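Local coordinates for protein luciferase (Lingulodinium polyedrum, PDB 1VPR) that is one of three homologous domains of a luciferase that emits blue light by oxidizing dinoflagellate luciferin, an open tetrapyrrole, with molecular oxygen, at residues 207-219 / 308-320. Sequence-based numbering, arbitrary orientation.
Sequences LRINQFGDVCTVD and NDPESDPIPLQSR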
loop_
_atom_site.group_PDB
_atom_site.type_symbol
_atom_site.label_atom_id
_atom_site.label_comp_id
_atom_site.label_asym_id
_atom_site.label_seq_id
_atom_site.Cartn_x
_atom_site.Cartn_y
_atom_site.Cartn_z
ATOM N N LEU A 207 7.598 0.105 -6.113
ATOM C CA LEU A 207 7.622 0.875 -4.865
ATOM C C LEU A 207 8.915 1.691 -4.920
ATOM O O LEU A 207 9.932 1.177 -5.376
ATOM C CB LEU A 207 7.664 -0.000 -3.615
ATOM C CG LEU A 207 6.435 -0.781 -3.127
ATOM C CD1 LEU A 207 6.879 -1.614 -1.894
ATOM C CD2 LEU A 207 5.277 0.184 -2.753
ATOM N N ARG A 208 8.866 2.953 -4.483
ATOM C CA ARG A 208 10.051 3.811 -4.388
ATOM C C ARG A 208 10.041 4.169 -2.904
ATOM O O ARG A 208 9.047 4.683 -2.386
ATOM C CB ARG A 208 9.899 5.076 -5.231
ATOM C CG ARG A 208 9.852 4.834 -6.739
ATOM C CD ARG A 208 9.617 6.155 -7.522
ATOM N NE ARG A 208 9.438 5.941 -8.968
ATOM C CZ ARG A 208 10.402 6.001 -9.892
ATOM N NH1 ARG A 208 10.099 5.778 -11.172
ATOM N NH2 ARG A 208 11.658 6.301 -9.567
ATOM N N ILE A 209 11.130 3.887 -2.201
ATOM C CA ILE A 209 11.156 4.142 -0.770
ATOM C C ILE A 209 12.339 4.995 -0.377
ATOM O O ILE A 209 13.473 4.758 -0.813
ATOM C CB ILE A 209 11.263 2.807 0.014
ATOM C CG1 ILE A 209 10.079 1.915 -0.306
ATOM C CG2 ILE A 209 11.333 3.064 1.532
ATOM C CD1 ILE A 209 10.249 0.467 0.263
ATOM N N ASN A 210 12.065 5.998 0.434
ATOM C CA ASN A 210 13.098 6.851 0.975
ATOM C C ASN A 210 13.038 6.373 2.406
ATOM O O ASN A 210 11.967 6.426 3.028
ATOM C CB ASN A 210 12.689 8.323 0.933
ATOM C CG ASN A 210 13.133 9.007 -0.338
ATOM O OD1 ASN A 210 14.275 9.473 -0.437
ATOM N ND2 ASN A 210 12.246 9.056 -1.324
ATOM N N GLN A 211 14.155 5.900 2.935
ATOM C CA GLN A 211 14.165 5.430 4.315
ATOM C C GLN A 211 15.272 6.093 5.113
ATOM O O GLN A 211 16.417 6.137 4.665
ATOM C CB GLN A 211 14.343 3.905 4.378
ATOM C CG GLN A 211 14.673 3.409 5.820
ATOM C CD GLN A 211 14.764 1.898 5.967
ATOM O OE1 GLN A 211 15.181 1.189 5.053
ATOM N NE2 GLN A 211 14.392 1.394 7.143
ATOM N N PHE A 212 14.921 6.640 6.278
ATOM C CA PHE A 212 15.920 7.241 7.150
ATOM C C PHE A 212 15.627 6.668 8.545
ATOM O O PHE A 212 14.827 7.216 9.294
ATOM C CB PHE A 212 15.794 8.764 7.180
ATOM C CG PHE A 212 16.896 9.440 7.984
ATOM C CD1 PHE A 212 18.155 9.666 7.421
ATOM C CD2 PHE A 212 16.665 9.854 9.309
ATOM C CE1 PHE A 212 19.175 10.301 8.162
ATOM C CE2 PHE A 212 17.671 10.487 10.050
ATOM C CZ PHE A 212 18.924 10.710 9.470
ATOM N N GLY A 213 16.261 5.554 8.876
ATOM C CA GLY A 213 16.012 4.942 10.173
ATOM C C GLY A 213 14.589 4.407 10.271
ATOM O O GLY A 213 14.181 3.546 9.485
ATOM N N ASP A 214 13.821 4.952 11.208
ATOM C CA ASP A 214 12.449 4.517 11.419
ATOM C C ASP A 214 11.391 5.388 10.728
ATOM O O ASP A 214 10.187 5.268 11.019
ATOM C CB ASP A 214 12.162 4.445 12.925
ATOM C CG ASP A 214 12.424 5.763 13.631
ATOM O OD1 ASP A 214 12.186 5.859 14.850
ATOM O OD2 ASP A 214 12.871 6.719 12.972
ATOM N N VAL A 215 11.832 6.273 9.833
ATOM C CA VAL A 215 10.906 7.143 9.083
ATOM C C VAL A 215 11.104 6.872 7.601
ATOM O O VAL A 215 12.237 6.823 7.111
ATOM C CB VAL A 215 11.168 8.640 9.379
ATOM C CG1 VAL A 215 10.377 9.526 8.411
ATOM C CG2 VAL A 215 10.759 8.952 10.817
ATOM N N CYS A 216 10.006 6.655 6.884
ATOM C CA CYS A 216 10.080 6.390 5.453
ATOM C C CYS A 216 9.044 7.161 4.659
ATOM O O CYS A 216 7.967 7.449 5.169
ATOM C CB CYS A 216 9.779 4.929 5.150
ATOM S SG CYS A 216 10.956 3.709 5.702
ATOM N N THR A 217 9.364 7.455 3.405
ATOM C CA THR A 217 8.400 8.053 2.478
ATOM C C THR A 217 8.279 6.963 1.410
ATOM O O THR A 217 9.287 6.436 0.930
ATOM C CB THR A 217 8.899 9.324 1.846
ATOM O OG1 THR A 217 8.914 10.355 2.839
ATOM C CG2 THR A 217 7.959 9.745 0.689
ATOM N N VAL A 218 7.053 6.599 1.050
ATOM C CA VAL A 218 6.829 5.533 0.092
ATOM C C VAL A 218 5.937 5.964 -1.074
ATOM O O VAL A 218 4.855 6.516 -0.871
ATOM C CB VAL A 218 6.168 4.287 0.789
ATOM C CG1 VAL A 218 5.917 3.162 -0.223
ATOM C CG2 VAL A 218 7.059 3.785 1.915
ATOM N N ASP A 219 6.422 5.736 -2.285
ATOM C CA ASP A 219 5.662 6.029 -3.493
ATOM C C ASP A 219 5.121 4.662 -3.874
ATOM O O ASP A 219 5.893 3.699 -4.024
ATOM C CB ASP A 219 6.580 6.588 -4.588
ATOM C CG ASP A 219 7.221 7.903 -4.169
ATOM O OD1 ASP A 219 6.553 8.942 -4.245
ATOM O OD2 ASP A 219 8.384 7.912 -3.716
ATOM N N ASN A 308 19.394 1.430 -5.669
ATOM C CA ASN A 308 19.463 1.946 -4.307
ATOM C C ASN A 308 18.869 3.369 -4.258
ATOM O O ASN A 308 18.674 3.929 -3.188
ATOM C CB ASN A 308 20.911 2.028 -3.824
ATOM C CG ASN A 308 21.469 0.687 -3.420
ATOM O OD1 ASN A 308 20.722 -0.212 -3.020
ATOM N ND2 ASN A 308 22.795 0.544 -3.500
ATOM N N ASP A 309 18.569 3.940 -5.421
ATOM C CA ASP A 309 18.030 5.287 -5.516
ATOM C C ASP A 309 16.539 5.277 -5.851
ATOM O O ASP A 309 16.128 4.767 -6.912
ATOM C CB ASP A 309 18.799 6.048 -6.606
ATOM C CG ASP A 309 18.423 7.504 -6.687
ATOM O OD1 ASP A 309 19.010 8.194 -7.544
ATOM O OD2 ASP A 309 17.563 7.968 -5.902
ATOM N N PRO A 310 15.695 5.824 -4.951
ATOM C CA PRO A 310 14.259 5.831 -5.247
ATOM C C PRO A 310 13.931 6.848 -6.346
ATOM O O PRO A 310 12.872 6.765 -6.985
ATOM C CB PRO A 310 13.642 6.223 -3.909
ATOM C CG PRO A 310 14.680 7.175 -3.343
ATOM C CD PRO A 310 15.954 6.387 -3.616
ATOM N N GLU A 311 14.848 7.792 -6.566
ATOM C CA GLU A 311 14.647 8.858 -7.563
ATOM C C GLU A 311 13.293 9.519 -7.306
ATOM O O GLU A 311 12.471 9.698 -8.212
ATOM C CB GLU A 311 14.717 8.281 -8.985
ATOM C CG GLU A 311 16.143 7.874 -9.378
ATOM C CD GLU A 311 16.302 7.604 -10.869
ATOM O OE1 GLU A 311 16.145 6.448 -11.301
ATOM O OE2 GLU A 311 16.577 8.563 -11.620
ATOM N N SER A 312 13.071 9.866 -6.046
ATOM C CA SER A 312 11.828 10.480 -5.610
ATOM C C SER A 312 12.148 11.124 -4.273
ATOM O O SER A 312 12.950 10.587 -3.499
ATOM C CB SER A 312 10.766 9.396 -5.454
ATOM O OG SER A 312 9.481 9.981 -5.288
ATOM N N ASP A 313 11.545 12.269 -3.992
ATOM C CA ASP A 313 11.830 12.981 -2.744
ATOM C C ASP A 313 10.917 12.689 -1.561
ATOM O O ASP A 313 9.762 12.365 -1.731
ATOM C CB ASP A 313 11.774 14.485 -2.985
ATOM C CG ASP A 313 12.820 14.960 -3.971
ATOM O OD1 ASP A 313 12.531 15.954 -4.681
ATOM O OD2 ASP A 313 13.916 14.357 -4.029
ATOM N N PRO A 314 11.440 12.810 -0.339
ATOM C CA PRO A 314 10.616 12.570 0.853
ATOM C C PRO A 314 9.603 13.717 0.964
ATOM O O PRO A 314 9.746 14.748 0.292
ATOM C CB PRO A 314 11.617 12.680 2.007
ATOM C CG PRO A 314 12.934 12.342 1.388
ATOM C CD PRO A 314 12.867 12.962 0.010
ATOM N N ILE A 315 8.584 13.545 1.797
ATOM C CA ILE A 315 7.640 14.628 2.059
ATOM C C ILE A 315 7.598 14.673 3.599
ATOM O O ILE A 315 8.025 13.705 4.268
ATOM C CB ILE A 315 6.236 14.386 1.452
ATOM C CG1 ILE A 315 5.690 13.019 1.864
ATOM C CG2 ILE A 315 6.309 14.491 -0.072
ATOM C CD1 ILE A 315 4.179 12.869 1.598
ATOM N N PRO A 316 7.124 15.790 4.179
ATOM C CA PRO A 316 7.047 15.963 5.636
ATOM C C PRO A 316 6.374 14.836 6.391
ATOM O O PRO A 316 5.471 14.164 5.878
ATOM C CB PRO A 316 6.296 17.274 5.787
ATOM C CG PRO A 316 6.774 18.055 4.573
ATOM C CD PRO A 316 6.679 17.014 3.483
ATOM N N LEU A 317 6.805 14.647 7.630
ATOM C CA LEU A 317 6.257 13.588 8.485
ATOM C C LEU A 317 4.860 13.923 9.010
ATOM O O LEU A 317 4.531 15.086 9.218
ATOM C CB LEU A 317 7.197 13.371 9.664
ATOM C CG LEU A 317 6.823 12.345 10.737
ATOM C CD1 LEU A 317 6.702 10.944 10.119
ATOM C CD2 LEU A 317 7.921 12.384 11.832
ATOM N N GLN A 318 4.056 12.886 9.241
ATOM C CA GLN A 318 2.703 13.046 9.764
ATOM C C GLN A 318 2.269 11.721 10.345
ATOM O O GLN A 318 2.952 10.694 10.186
ATOM C CB GLN A 318 1.722 13.409 8.631
ATOM C CG GLN A 318 1.623 12.375 7.518
ATOM C CD GLN A 318 0.766 11.174 7.871
ATOM O OE1 GLN A 318 -0.331 11.324 8.395
ATOM N NE2 GLN A 318 1.250 9.968 7.545
ATOM N N SER A 319 1.124 11.750 11.014
ATOM C CA SER A 319 0.528 10.535 11.555
ATOM C C SER A 319 -0.932 10.854 11.784
ATOM O O SER A 319 -1.357 12.013 11.688
ATOM C CB SER A 319 1.210 10.069 12.856
ATOM O OG SER A 319 0.790 10.790 14.003
ATOM N N ARG A 320 -1.711 9.809 12.033
ATOM C CA ARG A 320 -3.138 9.914 12.268
ATOM C C ARG A 320 -3.505 9.182 13.562
ATOM O O ARG A 320 -4.599 8.637 13.684
ATOM C CB ARG A 320 -3.894 9.300 11.088
ATOM C CG ARG A 320 -3.653 10.040 9.762
ATOM C CD ARG A 320 -4.092 11.497 9.869
ATOM N NE ARG A 320 -5.457 11.593 10.394
ATOM C CZ ARG A 320 -6.559 11.413 9.665
ATOM N NH1 ARG A 320 -6.479 11.127 8.354
ATOM N NH2 ARG A 320 -7.748 11.528 10.248
HETATM O O HOH W 1 13.151 6.615 -11.884
#
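Arg208 lies against the backbone of Pro310, its extended chain running past the carbonyl so that CD comes within 3.4 Å of Pro310 O. Arg208 NH2 then hydrogen-bonds Pro310 O at 2.9 Å, with the acceptor practically in the guanidinium plane and the bond fairly straight (163°). A water bridges NH2 to Glu311 OE1, weakly on the glutamate side, while NE and NH1 go to the carbonyls of Gly68 and Lys70. Replacing Arg208 by alanine removes the guanidinium, and the carbonyls of Pro310, Gly68 and Lys70 would probably lose this shared donor, leaving the segment around Pro310 less firmly tied to the strand. One step along the same face, the Asn210 amide reaches Ser312 O through ND2 (2.8 Å), from above the carbonyl plane, and Pro314 CG sits 3.7 Å from Asn210 OD1, the two side chains crossing at about a right angle. Asp219, on the partner strand, brings OD2 to 2.8 Å from Ser312 OG, whose hydroxyl also hydrogen-bonds Glu7; Asp219 OD1 pairs with Lys229. With OG1 turned anti to its carbonyl carbon (chi1 -71°), Thr217 takes a weak bond from Ile315 N and meets Thr231 as well. Val215 CG1 touches Leu317 CD1 near the hairpin end. Bonding largely through its backbone fixes the path of irregular segment 308-320 across this calycin-type barrel hairpin; Ser312, its hydroxyl between two carboxylates, is the side-chain exception.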